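Local atomic coordinates of DisA protein (Sorangium cellulosum, PDB entry 6CCA), a protein that probably transfers methyl groups from S-adenosylmethionine to the alpha carbon of carrier-bound polyketide intermediates, building the gem-dimethyl group on the disorazol assembly line. Residues A[41-46]-A[388-393]; A[50-55]-A[397-402]; A[69-74]-A[133-138]; A[74-79]-A[93-98]. All coordinates share one frame; numbering follows the deposited sequence.

Interaction 1 of 4, residues A[41-46]-A[388-393]; sequences IQPGLS and APLQHS
Gln-42 and Leu-390 bring the two backbones nearest, with their CA atoms 6.1 Å apart: the link between helices 34-41 and 45-52 passes over a chain that has just left strand 387-389. No backbone bond joins them; the amide of Gln-42 does the work of one. With CG anti to the backbone N (chi1 177°) and a bend at chi2, the side chain drops onto Gln-391. There OE1 of Gln-42 accepts from Gln-391 N at 2.8 Å, in the carbonyl plane and on a lone pair, while NE2 of Gln-42 donates to Gln-391 O at 2.8 Å, both bonds nearly straight. Gln-42 NE2 also donates to Pro-43 O (2.9 Å), which fixes the rotation of the amide. A water adds a second donor to Gln-42 OE1 and links it to OE1 of Gln-391, whose amide plane is turned 68° from that of Gln-42. Apolar contact flanks this polar centre where Ile-41 CG2 meets Leu-390 CD1 at 3.9 Å; Pro-43 CG also packs against His-392, 3.6 Å from its NE2, a nitrogen hydrogen-bonded to His-200 of helix 196-216. Gripping the N-H and C=O of a single residue is how a glutamine amide imitates a neighbouring strand, and here it does so just beyond strand 387-389 of the methyltransferase sheet, which pairs antiparallel with strand 402-409.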
loop_
_atom_site.group_PDB
_atom_site.type_symbol
_atom_site.label_atom_id
_atom_site.label_comp_id
_atom_site.label_asym_id
_atom_site.label_seq_id
_atom_site.Cartn_x
_atom_site.Cartn_y
_atom_site.Cartn_z
ATOM N N ILE A 41 -17.801 11.463 -4.915
ATOM C CA ILE A 41 -16.382 11.223 -4.517
ATOM C C ILE A 41 -15.477 11.172 -5.757
ATOM O O ILE A 41 -14.343 11.621 -5.705
ATOM C CB ILE A 41 -16.308 9.910 -3.698
ATOM C CG1 ILE A 41 -17.161 10.002 -2.426
ATOM C CG2 ILE A 41 -14.870 9.504 -3.383
ATOM C CD1 ILE A 41 -17.459 8.638 -1.850
ATOM N N GLN A 42 -15.995 10.571 -6.823
ATOM C CA GLN A 42 -15.253 10.424 -8.073
ATOM C C GLN A 42 -14.601 11.719 -8.488
ATOM O O GLN A 42 -15.274 12.737 -8.685
ATOM C CB GLN A 42 -16.213 9.983 -9.174
ATOM C CG GLN A 42 -15.640 9.855 -10.561
ATOM C CD GLN A 42 -14.419 8.973 -10.655
ATOM O OE1 GLN A 42 -14.426 7.804 -10.278
ATOM N NE2 GLN A 42 -13.358 9.542 -11.196
ATOM N N PRO A 43 -13.272 11.715 -8.646
ATOM C CA PRO A 43 -12.657 12.941 -9.114
ATOM C C PRO A 43 -13.130 13.296 -10.550
ATOM O O PRO A 43 -13.271 12.415 -11.394
ATOM C CB PRO A 43 -11.164 12.618 -9.125
ATOM C CG PRO A 43 -11.020 11.205 -8.907
ATOM C CD PRO A 43 -12.294 10.687 -8.297
ATOM N N GLY A 44 -13.260 14.583 -10.802
ATOM C CA GLY A 44 -13.548 15.058 -12.146
ATOM C C GLY A 44 -12.347 15.066 -13.091
ATOM O O GLY A 44 -11.205 14.792 -12.701
ATOM N N LEU A 45 -12.595 15.471 -14.341
ATOM C CA LEU A 45 -11.584 15.346 -15.368
ATOM C C LEU A 45 -10.381 16.175 -15.064
ATOM O O LEU A 45 -9.260 15.736 -15.306
ATOM C CB LEU A 45 -12.174 15.682 -16.769
ATOM C CG LEU A 45 -11.243 15.601 -18.007
ATOM C CD1 LEU A 45 -10.478 14.303 -18.109
ATOM C CD2 LEU A 45 -12.054 15.817 -19.310
ATOM N N SER A 46 -10.566 17.357 -14.515
ATOM C CA SER A 46 -9.463 18.250 -14.317
ATOM C C SER A 46 -8.523 17.663 -13.277
ATOM O O SER A 46 -7.309 17.727 -13.457
ATOM C CB SER A 46 -9.895 19.628 -13.843
ATOM O OG SER A 46 -10.735 20.179 -14.869
ATOM N N ALA A 388 -16.553 -0.112 -6.064
ATOM C CA ALA A 388 -16.127 1.018 -6.882
ATOM C C ALA A 388 -14.664 1.395 -6.738
ATOM O O ALA A 388 -14.302 2.225 -5.888
ATOM C CB ALA A 388 -17.019 2.217 -6.641
ATOM N N PRO A 389 -13.797 0.803 -7.575
ATOM C CA PRO A 389 -12.493 1.357 -7.743
ATOM C C PRO A 389 -12.711 2.660 -8.471
ATOM O O PRO A 389 -13.455 2.695 -9.505
ATOM C CB PRO A 389 -11.767 0.342 -8.602
ATOM C CG PRO A 389 -12.611 -0.866 -8.630
ATOM C CD PRO A 389 -14.018 -0.388 -8.393
ATOM N N LEU A 390 -12.177 3.734 -7.951
ATOM C CA LEU A 390 -12.465 5.047 -8.542
ATOM C C LEU A 390 -11.789 5.138 -9.936
ATOM O O LEU A 390 -10.857 4.389 -10.223
ATOM C CB LEU A 390 -12.088 6.155 -7.613
ATOM C CG LEU A 390 -12.931 6.203 -6.343
ATOM C CD1 LEU A 390 -12.423 7.286 -5.447
ATOM C CD2 LEU A 390 -14.412 6.408 -6.710
ATOM N N GLN A 391 -12.309 5.994 -10.807
ATOM C CA GLN A 391 -11.826 6.048 -12.196
ATOM C C GLN A 391 -10.795 7.144 -12.302
ATOM O O GLN A 391 -10.997 8.238 -11.798
ATOM C CB GLN A 391 -13.026 6.370 -13.150
ATOM C CG GLN A 391 -14.095 5.340 -13.099
ATOM C CD GLN A 391 -15.292 5.752 -13.968
ATOM O OE1 GLN A 391 -16.373 6.176 -13.459
ATOM N NE2 GLN A 391 -15.094 5.681 -15.288
ATOM N N HIS A 392 -9.693 6.853 -12.982
ATOM C CA HIS A 392 -8.624 7.803 -13.230
ATOM C C HIS A 392 -8.146 7.701 -14.642
ATOM O O HIS A 392 -6.987 7.383 -14.927
ATOM C CB HIS A 392 -7.451 7.587 -12.248
ATOM C CG HIS A 392 -7.795 7.984 -10.856
ATOM N ND1 HIS A 392 -8.418 7.115 -9.999
ATOM C CD2 HIS A 392 -7.658 9.139 -10.187
ATOM C CE1 HIS A 392 -8.652 7.730 -8.855
ATOM N NE2 HIS A 392 -8.192 8.954 -8.940
ATOM N N SER A 393 -9.067 7.957 -15.574
ATOM C CA SER A 393 -8.695 7.808 -17.013
ATOM C C SER A 393 -9.113 8.994 -17.868
ATOM O O SER A 393 -10.111 9.677 -17.589
ATOM C CB SER A 393 -9.225 6.475 -17.592
ATOM O OG SER A 393 -10.598 6.393 -17.388
HETATM O O HOH W 1 -16.701 6.417 -10.559
#

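Interaction 2 of 4, residues A[50-55]-A[397-402]; sequences ELLTHQ and SSWSIQ
Leu-51 comes first, laying its CD2 methyl over one face of the Trp-399 indole, a CH-pi contact 4.0 Å from the centroid of the five-membered ring. The opposite face is taken by CD1 of Ile-401, so the indole is held flat between two aliphatic side chains. Leu-52 works at the rim instead: its CD2 lies near the ring plane, 3.9 Å from Trp-399 CE3, and its CD1 spreads to Ser-397 CB. A type I turn from Leu-52 to Gln-55 connects helix 45-52 to helix 55-75. The partner chain is the returning arm of a small beta-hairpin, strands 393-394 and 397-398, before it enters strand 402-409 of the methyltransferase sheet; Trp-399 CG, anti to the backbone N (chi1 -163°), directs the indole into the corner between the two helices. His-54 touches the far end of the six-membered ring, CB to Trp-399 CH2 at 4.2 Å. Gln-55 then brings its backbone N to the ring edge, 3.7 Å from Trp-399 CZ3, and runs its side chain back past the indole, the amide plane only 2° from the ring plane. Gln-55 NE2 makes a weak hydrogen bond to Ser-398 O (3.4 Å), while Gln-55 OE1 accepts from a water at 2.6 Å that in turn accepts from Ser-398 N at 3.0 Å.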
loop_
_atom_site.group_PDB
_atom_site.type_symbol
_atom_site.label_atom_id
_atom_site.label_comp_id
_atom_site.label_asym_id
_atom_site.label_seq_id
_atom_site.Cartn_x
_atom_site.Cartn_y
_atom_site.Cartn_z
ATOM N N GLU A 50 -4.671 16.412 -14.018
ATOM C CA GLU A 50 -3.602 16.894 -13.149
ATOM C C GLU A 50 -2.761 15.720 -12.567
ATOM O O GLU A 50 -1.533 15.811 -12.572
ATOM C CB GLU A 50 -4.132 17.773 -12.057
ATOM C CG GLU A 50 -3.133 18.221 -11.002
ATOM C CD GLU A 50 -2.076 19.216 -11.532
ATOM O OE1 GLU A 50 -2.368 19.806 -12.599
ATOM O OE2 GLU A 50 -0.988 19.390 -10.897
ATOM N N LEU A 51 -3.424 14.689 -12.059
ATOM C CA LEU A 51 -2.681 13.496 -11.578
ATOM C C LEU A 51 -1.879 12.863 -12.719
ATOM O O LEU A 51 -0.713 12.487 -12.536
ATOM C CB LEU A 51 -3.659 12.464 -10.991
ATOM C CG LEU A 51 -3.057 11.103 -10.637
ATOM C CD1 LEU A 51 -2.131 11.320 -9.428
ATOM C CD2 LEU A 51 -4.198 10.123 -10.365
ATOM N N LEU A 52 -2.447 12.797 -13.928
ATOM C CA LEU A 52 -1.796 12.137 -15.030
ATOM C C LEU A 52 -0.580 12.882 -15.526
ATOM O O LEU A 52 0.220 12.265 -16.235
ATOM C CB LEU A 52 -2.756 11.860 -16.236
ATOM C CG LEU A 52 -3.728 10.706 -15.941
ATOM C CD1 LEU A 52 -4.888 10.609 -16.957
ATOM C CD2 LEU A 52 -2.979 9.404 -15.896
ATOM N N THR A 53 -0.472 14.155 -15.167
ATOM C CA THR A 53 0.762 14.923 -15.539
ATOM C C THR A 53 1.997 14.295 -14.932
ATOM O O THR A 53 3.120 14.476 -15.412
ATOM C CB THR A 53 0.775 16.396 -15.225
ATOM O OG1 THR A 53 0.730 16.688 -13.824
ATOM C CG2 THR A 53 -0.378 17.102 -15.941
ATOM N N HIS A 54 1.784 13.532 -13.873
ATOM C CA HIS A 54 2.927 12.861 -13.229
ATOM C C HIS A 54 3.340 11.504 -13.825
ATOM O O HIS A 54 4.355 10.985 -13.436
ATOM C CB HIS A 54 2.595 12.720 -11.734
ATOM C CG HIS A 54 2.346 14.028 -11.109
ATOM N ND1 HIS A 54 3.311 14.985 -11.022
ATOM C CD2 HIS A 54 1.224 14.573 -10.572
ATOM C CE1 HIS A 54 2.818 16.065 -10.442
ATOM N NE2 HIS A 54 1.554 15.840 -10.164
ATOM N N GLN A 55 2.652 10.973 -14.818
ATOM C CA GLN A 55 3.004 9.717 -15.370
ATOM C C GLN A 55 4.366 9.609 -16.043
ATOM O O GLN A 55 5.015 8.645 -15.842
ATOM C CB GLN A 55 1.898 9.184 -16.239
ATOM C CG GLN A 55 2.127 7.833 -16.816
ATOM C CD GLN A 55 0.821 7.166 -16.982
ATOM O OE1 GLN A 55 0.153 7.370 -18.022
ATOM N NE2 GLN A 55 0.356 6.483 -15.913
ATOM N N SER A 397 -5.219 7.421 -21.678
ATOM C CA SER A 397 -4.292 7.396 -20.539
ATOM C C SER A 397 -5.069 7.071 -19.295
ATOM O O SER A 397 -6.212 7.509 -19.144
ATOM C CB SER A 397 -3.607 8.755 -20.314
ATOM O OG SER A 397 -2.670 9.011 -21.329
ATOM N N SER A 398 -4.414 6.381 -18.370
ATOM C CA SER A 398 -5.043 6.148 -17.104
ATOM C C SER A 398 -3.970 5.888 -16.019
ATOM O O SER A 398 -2.858 5.419 -16.328
ATOM C CB SER A 398 -6.025 4.971 -17.206
ATOM O OG SER A 398 -5.255 3.818 -17.344
ATOM N N TRP A 399 -4.344 6.217 -14.779
ATOM C CA TRP A 399 -3.449 5.972 -13.618
ATOM C C TRP A 399 -3.769 4.578 -13.079
ATOM O O TRP A 399 -4.907 4.312 -12.645
ATOM C CB TRP A 399 -3.686 7.007 -12.528
ATOM C CG TRP A 399 -2.580 7.055 -11.550
ATOM C CD1 TRP A 399 -2.518 6.499 -10.334
ATOM C CD2 TRP A 399 -1.339 7.760 -11.725
ATOM N NE1 TRP A 399 -1.308 6.749 -9.740
ATOM C CE2 TRP A 399 -0.568 7.552 -10.559
ATOM C CE3 TRP A 399 -0.807 8.535 -12.749
ATOM C CZ2 TRP A 399 0.699 8.087 -10.412
ATOM C CZ3 TRP A 399 0.434 9.046 -12.593
ATOM C CH2 TRP A 399 1.175 8.829 -11.438
ATOM N N SER A 400 -2.805 3.703 -13.159
ATOM C CA SER A 400 -2.975 2.349 -12.663
ATOM C C SER A 400 -2.116 1.976 -11.478
ATOM O O SER A 400 -2.257 0.863 -10.970
ATOM C CB SER A 400 -2.739 1.316 -13.773
ATOM O OG SER A 400 -1.433 1.477 -14.277
ATOM N N ILE A 401 -1.253 2.865 -11.023
ATOM C CA ILE A 401 -0.279 2.557 -9.988
ATOM C C ILE A 401 -0.907 2.441 -8.602
ATOM O O ILE A 401 -0.401 1.712 -7.736
ATOM C CB ILE A 401 0.777 3.717 -9.933
ATOM C CG1 ILE A 401 1.701 3.595 -11.123
ATOM C CG2 ILE A 401 1.591 3.677 -8.638
ATOM C CD1 ILE A 401 2.691 4.764 -11.200
ATOM N N GLN A 402 -1.985 3.141 -8.408
ATOM C CA GLN A 402 -2.657 3.286 -7.124
ATOM C C GLN A 402 -4.116 3.641 -7.348
ATOM O O GLN A 402 -4.535 4.272 -8.375
ATOM C CB GLN A 402 -2.019 4.427 -6.348
ATOM C CG GLN A 402 -2.437 4.641 -4.926
ATOM C CD GLN A 402 -1.557 5.607 -4.164
ATOM O OE1 GLN A 402 -0.588 6.160 -4.682
ATOM N NE2 GLN A 402 -1.936 5.865 -2.933
HETATM O O HOH W 2 -1.631 5.999 -19.316
#

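Interaction 3 of 4, residues A[69-74]-A[133-138]; sequences LLCIFQ and PKKHEV
Two first torsions aim helix 55-75 at its partner: Cys-71 turns SG away from its own nitrogen (chi1 -162°) toward Lys-135 and Val-138, and Gln-74 sets CG opposite its carbonyl carbon (chi1 -64°), then stretches out until the amide meets Lys-134. OE1 of Gln-74 accepts from Lys-134 N at 2.9 Å, the donor in the carbonyl plane, on a lone pair, with the N-H pointing almost straight at it. A water donates to the same Gln-74 OE1 at 2.6 Å and accepts from Lys-135 N at 3.0 Å. One oxygen thus serves two successive N-H groups, the first directly and the second through the water, at the beginning of helix 135-146, where the helix dipole would probably strengthen the attraction. Beside it the contact is apolar and close. Cys-71 SG sits 3.6 Å from Lys-135 CA and 3.7 Å from Val-138 CG2; Leu-70 crosses Lys-134 at about a right angle, its CD2 3.6 Å from Lys-134 CG. Lys-134 is an example of a lysine that packs by its stem: a bend at chi2 sends NZ away from helix 55-75 to a salt bridge with Glu-137 OE1 (2.9 Å) and a bond to Tyr-117. Around the pair, helix 102-114 covers Leu-69 and Phe-73, Tyr-162 of helix 152-163 leans on Cys-71, and Gln-74 NE2 reaches Thr-132 O just ahead of helix 135-146.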
loop_
_atom_site.group_PDB
_atom_site.type_symbol
_atom_site.label_atom_id
_atom_site.label_comp_id
_atom_site.label_asym_id
_atom_site.label_seq_id
_atom_site.Cartn_x
_atom_site.Cartn_y
_atom_site.Cartn_z
ATOM N N LEU A 69 18.963 -1.484 -10.032
ATOM C CA LEU A 69 19.067 -2.866 -9.689
ATOM C C LEU A 69 20.282 -3.529 -10.372
ATOM O O LEU A 69 21.013 -4.274 -9.735
ATOM C CB LEU A 69 17.770 -3.597 -10.039
ATOM C CG LEU A 69 17.783 -5.076 -9.756
ATOM C CD1 LEU A 69 18.100 -5.427 -8.325
ATOM C CD2 LEU A 69 16.431 -5.699 -10.153
ATOM N N LEU A 70 20.476 -3.282 -11.641
ATOM C CA LEU A 70 21.673 -3.827 -12.297
ATOM C C LEU A 70 22.947 -3.374 -11.543
ATOM O O LEU A 70 23.859 -4.199 -11.245
ATOM C CB LEU A 70 21.744 -3.415 -13.724
ATOM C CG LEU A 70 22.957 -3.953 -14.525
ATOM C CD1 LEU A 70 23.143 -5.461 -14.451
ATOM C CD2 LEU A 70 22.876 -3.487 -16.001
ATOM N N CYS A 71 22.982 -2.086 -11.202
ATOM C CA CYS A 71 24.079 -1.512 -10.419
ATOM C C CYS A 71 24.262 -2.222 -9.087
ATOM O O CYS A 71 25.414 -2.527 -8.722
ATOM C CB CYS A 71 23.929 -0.010 -10.269
ATOM S SG CYS A 71 25.485 0.789 -9.766
ATOM N N ILE A 72 23.183 -2.575 -8.377
ATOM C CA ILE A 72 23.324 -3.291 -7.111
ATOM C C ILE A 72 24.036 -4.653 -7.302
ATOM O O ILE A 72 25.012 -5.003 -6.610
ATOM C CB ILE A 72 21.928 -3.528 -6.490
ATOM C CG1 ILE A 72 21.393 -2.185 -5.974
ATOM C CG2 ILE A 72 21.997 -4.606 -5.397
ATOM C CD1 ILE A 72 19.911 -2.150 -5.689
ATOM N N PHE A 73 23.576 -5.425 -8.256
ATOM C CA PHE A 73 24.321 -6.670 -8.593
ATOM C C PHE A 73 25.812 -6.429 -8.944
ATOM O O PHE A 73 26.699 -7.189 -8.467
ATOM C CB PHE A 73 23.611 -7.431 -9.703
ATOM C CG PHE A 73 22.401 -8.197 -9.238
ATOM C CD1 PHE A 73 22.540 -9.461 -8.667
ATOM C CD2 PHE A 73 21.149 -7.680 -9.403
ATOM C CE1 PHE A 73 21.430 -10.190 -8.251
ATOM C CE2 PHE A 73 20.023 -8.391 -9.003
ATOM C CZ PHE A 73 20.147 -9.647 -8.441
ATOM N N GLN A 74 26.096 -5.419 -9.772
ATOM C CA GLN A 74 27.466 -5.127 -10.161
ATOM C C GLN A 74 28.301 -4.774 -8.966
ATOM O O GLN A 74 29.452 -5.277 -8.827
ATOM C CB GLN A 74 27.552 -4.016 -11.175
ATOM C CG GLN A 74 26.882 -4.404 -12.466
ATOM C CD GLN A 74 26.945 -3.384 -13.525
ATOM O OE1 GLN A 74 27.115 -2.171 -13.277
ATOM N NE2 GLN A 74 26.797 -3.850 -14.768
ATOM N N PRO A 133 28.754 -0.966 -17.483
ATOM C CA PRO A 133 28.979 -0.514 -16.097
ATOM C C PRO A 133 27.995 0.609 -15.765
ATOM O O PRO A 133 27.935 1.620 -16.438
ATOM C CB PRO A 133 30.464 -0.037 -16.092
ATOM C CG PRO A 133 31.065 -0.772 -17.317
ATOM C CD PRO A 133 29.938 -0.603 -18.312
ATOM N N LYS A 134 27.145 0.356 -14.771
ATOM C CA LYS A 134 26.074 1.290 -14.459
ATOM C C LYS A 134 26.405 2.330 -13.367
ATOM O O LYS A 134 25.694 3.335 -13.248
ATOM C CB LYS A 134 24.810 0.503 -14.033
ATOM C CG LYS A 134 24.214 -0.261 -15.190
ATOM C CD LYS A 134 23.615 0.738 -16.156
ATOM C CE LYS A 134 23.178 0.141 -17.458
ATOM N NZ LYS A 134 22.400 1.133 -18.298
ATOM N N LYS A 135 27.476 2.112 -12.628
ATOM C CA LYS A 135 27.822 2.948 -11.410
ATOM C C LYS A 135 27.627 4.456 -11.611
ATOM O O LYS A 135 26.852 5.131 -10.884
ATOM C CB LYS A 135 29.289 2.662 -10.996
ATOM C CG LYS A 135 29.766 3.301 -9.679
ATOM C CD LYS A 135 29.464 2.419 -8.472
ATOM C CE LYS A 135 29.689 3.148 -7.160
ATOM N NZ LYS A 135 29.151 2.395 -5.989
ATOM N N HIS A 136 28.297 5.017 -12.618
ATOM C CA HIS A 136 28.263 6.446 -12.805
ATOM C C HIS A 136 26.945 6.910 -13.395
ATOM O O HIS A 136 26.405 7.948 -12.983
ATOM C CB HIS A 136 29.509 6.919 -13.616
ATOM C CG HIS A 136 30.810 6.584 -12.910
ATOM N ND1 HIS A 136 31.751 5.719 -13.437
ATOM C CD2 HIS A 136 31.272 6.924 -11.674
ATOM C CE1 HIS A 136 32.741 5.558 -12.576
ATOM N NE2 HIS A 136 32.480 6.283 -11.499
ATOM N N GLU A 137 26.446 6.174 -14.359
ATOM C CA GLU A 137 25.192 6.486 -15.021
ATOM C C GLU A 137 24.042 6.641 -14.015
ATOM O O GLU A 137 23.261 7.602 -14.081
ATOM C CB GLU A 137 24.773 5.361 -15.956
ATOM C CG GLU A 137 25.072 5.514 -17.428
ATOM C CD GLU A 137 24.778 4.174 -18.144
ATOM O OE1 GLU A 137 23.615 3.701 -18.061
ATOM O OE2 GLU A 137 25.719 3.553 -18.698
ATOM N N VAL A 138 23.910 5.655 -13.171
ATOM C CA VAL A 138 22.783 5.667 -12.182
ATOM C C VAL A 138 22.877 6.782 -11.187
ATOM O O VAL A 138 21.861 7.381 -10.841
ATOM C CB VAL A 138 22.478 4.300 -11.477
ATOM C CG1 VAL A 138 22.186 3.249 -12.524
ATOM C CG2 VAL A 138 23.561 3.878 -10.468
HETATM O O HOH W 3 28.698 -0.507 -12.022
#

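Interaction 4 of 4, residues A[74-79]-A[93-98]; sequences QDMGAF and ERLGVA
Met-76 and Leu-95 cross at about a right angle, each extending from the end of a helix toward the other. The crossing puts the Leu-95 CD2 methyl against the root of the methionine, 3.7 Å from Met-76 CB and 3.5 Å from Met-76 O. In return Met-76, bent at chi3 (87°), sets its CE methyl beside the base of the leucine, 4.0 Å from Leu-95 CB. Ala-78 adds a looser touch from the side, its CB 4.4 Å from Leu-95 CD2, and Phe-73 of helix 55-75 also packs on this buried leucine. Arg-94 lies next to this apolar core. Its CG is anti to the backbone N (chi1 172°), and the chain, bent at chi3, carries the guanidinium toward the turn so that Gly-77 O lies at its edge, near its plane; the NH2 to Gly-77 O separation is too short and badly angled to count as a hydrogen bond, and is best treated as doubtful. NH1 of Arg-94 forms a salt bridge with Glu-86. Both backbones reach the contact by the same device. Gly-77 and Gly-96, each with positive phi, close their helices with Schellman motifs; in the first, Gly-77 N bonds back to Gln-74 O at 2.9 Å. Helix 55-75, strand 85-87, helices 88-95 and 102-114 and strands 118-121 and 124-127 follow in an order consistent with a winged-helix domain, in which this contact sets the end of the first helix against that of the second.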
loop_
_atom_site.group_PDB
_atom_site.type_symbol
_atom_site.label_atom_id
_atom_site.label_comp_id
_atom_site.label_asym_id
_atom_site.label_seq_id
_atom_site.Cartn_x
_atom_site.Cartn_y
_atom_site.Cartn_z
ATOM N N GLN A 74 26.096 -5.419 -9.772
ATOM C CA GLN A 74 27.466 -5.127 -10.161
ATOM C C GLN A 74 28.301 -4.774 -8.966
ATOM O O GLN A 74 29.452 -5.277 -8.827
ATOM C CB GLN A 74 27.552 -4.016 -11.175
ATOM C CG GLN A 74 26.882 -4.404 -12.466
ATOM C CD GLN A 74 26.945 -3.384 -13.525
ATOM O OE1 GLN A 74 27.115 -2.171 -13.277
ATOM N NE2 GLN A 74 26.797 -3.850 -14.768
ATOM N N ASP A 75 27.731 -3.947 -8.069
ATOM C CA ASP A 75 28.382 -3.692 -6.771
ATOM C C ASP A 75 28.650 -4.957 -5.989
ATOM O O ASP A 75 29.564 -4.973 -5.233
ATOM C CB ASP A 75 27.528 -2.811 -5.876
ATOM C CG ASP A 75 27.394 -1.384 -6.414
ATOM O OD1 ASP A 75 28.195 -0.938 -7.261
ATOM O OD2 ASP A 75 26.488 -0.668 -5.963
ATOM N N MET A 76 27.813 -5.978 -6.094
ATOM C CA MET A 76 28.093 -7.250 -5.457
ATOM C C MET A 76 28.985 -8.212 -6.293
ATOM O O MET A 76 29.170 -9.358 -5.882
ATOM C CB MET A 76 26.794 -7.916 -5.078
ATOM C CG MET A 76 26.018 -7.187 -3.990
ATOM S SD MET A 76 24.336 -7.743 -3.806
ATOM C CE MET A 76 24.574 -9.076 -2.678
ATOM N N GLY A 77 29.489 -7.768 -7.442
ATOM C CA GLY A 77 30.355 -8.579 -8.310
ATOM C C GLY A 77 29.604 -9.521 -9.231
ATOM O O GLY A 77 30.102 -10.609 -9.563
ATOM N N ALA A 78 28.388 -9.144 -9.612
ATOM C CA ALA A 78 27.619 -9.903 -10.585
ATOM C C ALA A 78 27.143 -9.045 -11.731
ATOM O O ALA A 78 26.914 -7.799 -11.638
ATOM C CB ALA A 78 26.453 -10.631 -9.910
ATOM N N PHE A 79 27.040 -9.700 -12.872
ATOM C CA PHE A 79 26.576 -9.102 -14.054
ATOM C C PHE A 79 27.351 -7.864 -14.461
ATOM O O PHE A 79 26.764 -6.934 -14.986
ATOM C CB PHE A 79 25.069 -8.733 -13.902
ATOM C CG PHE A 79 24.218 -9.831 -13.420
ATOM C CD1 PHE A 79 24.439 -11.144 -13.815
ATOM C CD2 PHE A 79 23.108 -9.561 -12.613
ATOM C CE1 PHE A 79 23.628 -12.171 -13.394
ATOM C CE2 PHE A 79 22.300 -10.580 -12.184
ATOM C CZ PHE A 79 22.553 -11.908 -12.550
ATOM N N GLU A 93 23.702 -18.258 -3.799
ATOM C CA GLU A 93 24.582 -18.751 -2.717
ATOM C C GLU A 93 25.847 -17.976 -2.691
ATOM O O GLU A 93 26.312 -17.559 -1.649
ATOM C CB GLU A 93 24.910 -20.262 -2.879
ATOM C CG GLU A 93 23.688 -21.175 -3.101
ATOM C CD GLU A 93 22.466 -20.833 -2.235
ATOM O OE1 GLU A 93 22.662 -20.332 -1.107
ATOM O OE2 GLU A 93 21.308 -21.081 -2.662
ATOM N N ARG A 94 26.422 -17.773 -3.851
ATOM C CA ARG A 94 27.631 -17.018 -3.907
ATOM C C ARG A 94 27.495 -15.564 -3.427
ATOM O O ARG A 94 28.441 -15.015 -2.847
ATOM C CB ARG A 94 28.138 -16.996 -5.332
ATOM C CG ARG A 94 29.314 -16.044 -5.507
ATOM C CD ARG A 94 29.749 -16.029 -6.942
ATOM N NE ARG A 94 29.853 -14.672 -7.461
ATOM C CZ ARG A 94 29.552 -14.320 -8.707
ATOM N NH1 ARG A 94 29.096 -15.207 -9.589
ATOM N NH2 ARG A 94 29.693 -13.071 -9.077
ATOM N N LEU A 95 26.356 -14.918 -3.704
ATOM C CA LEU A 95 26.159 -13.511 -3.266
ATOM C C LEU A 95 25.807 -13.404 -1.815
ATOM O O LEU A 95 26.005 -12.353 -1.218
ATOM C CB LEU A 95 25.027 -12.835 -4.078
ATOM C CG LEU A 95 25.330 -12.543 -5.543
ATOM C CD1 LEU A 95 24.089 -11.995 -6.242
ATOM C CD2 LEU A 95 26.477 -11.563 -5.637
ATOM N N GLY A 96 25.241 -14.468 -1.240
ATOM C CA GLY A 96 24.953 -14.505 0.211
ATOM C C GLY A 96 23.528 -14.102 0.548
ATOM O O GLY A 96 23.227 -13.717 1.657
ATOM N N VAL A 97 22.637 -14.230 -0.413
ATOM C CA VAL A 97 21.286 -13.775 -0.221
ATOM C C VAL A 97 20.612 -14.528 0.907
ATOM O O VAL A 97 20.694 -15.736 0.992
ATOM C CB VAL A 97 20.490 -13.954 -1.503
ATOM C CG1 VAL A 97 19.006 -13.645 -1.288
ATOM C CG2 VAL A 97 21.111 -13.109 -2.592
ATOM N N ALA A 98 19.925 -13.793 1.762
ATOM C CA ALA A 98 19.350 -14.359 2.944
ATOM C C ALA A 98 18.210 -15.210 2.547
ATOM O O ALA A 98 17.441 -14.866 1.643
ATOM C CB ALA A 98 18.858 -13.266 3.882
#

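The four contacts form two pairs. Interactions 1 and 2, centres 11 Å apart, share helix 45-52 and touch: the backbone O of His-392 probably bonds to Trp-399 N. Interactions 3 and 4, centres 13 Å apart, share Gln-74 and helix 55-75. Between the pairs the nearest atoms are about 17 Å apart (interactions 2 and 3) to 34 Å (interactions 1 and 4). Along the chain, interactions 1 and 2 interlock, each joining N-terminal residues to the C-terminal chain that flanks strand 402-409 of the methyltransferase sheet, and both enclose interaction 3, which encloses interaction 4. Helices 45-52 and 55-75, consecutive in sequence, therefore link the surroundings of the sheet to the region, probably a winged helix, that holds interactions 3 and 4.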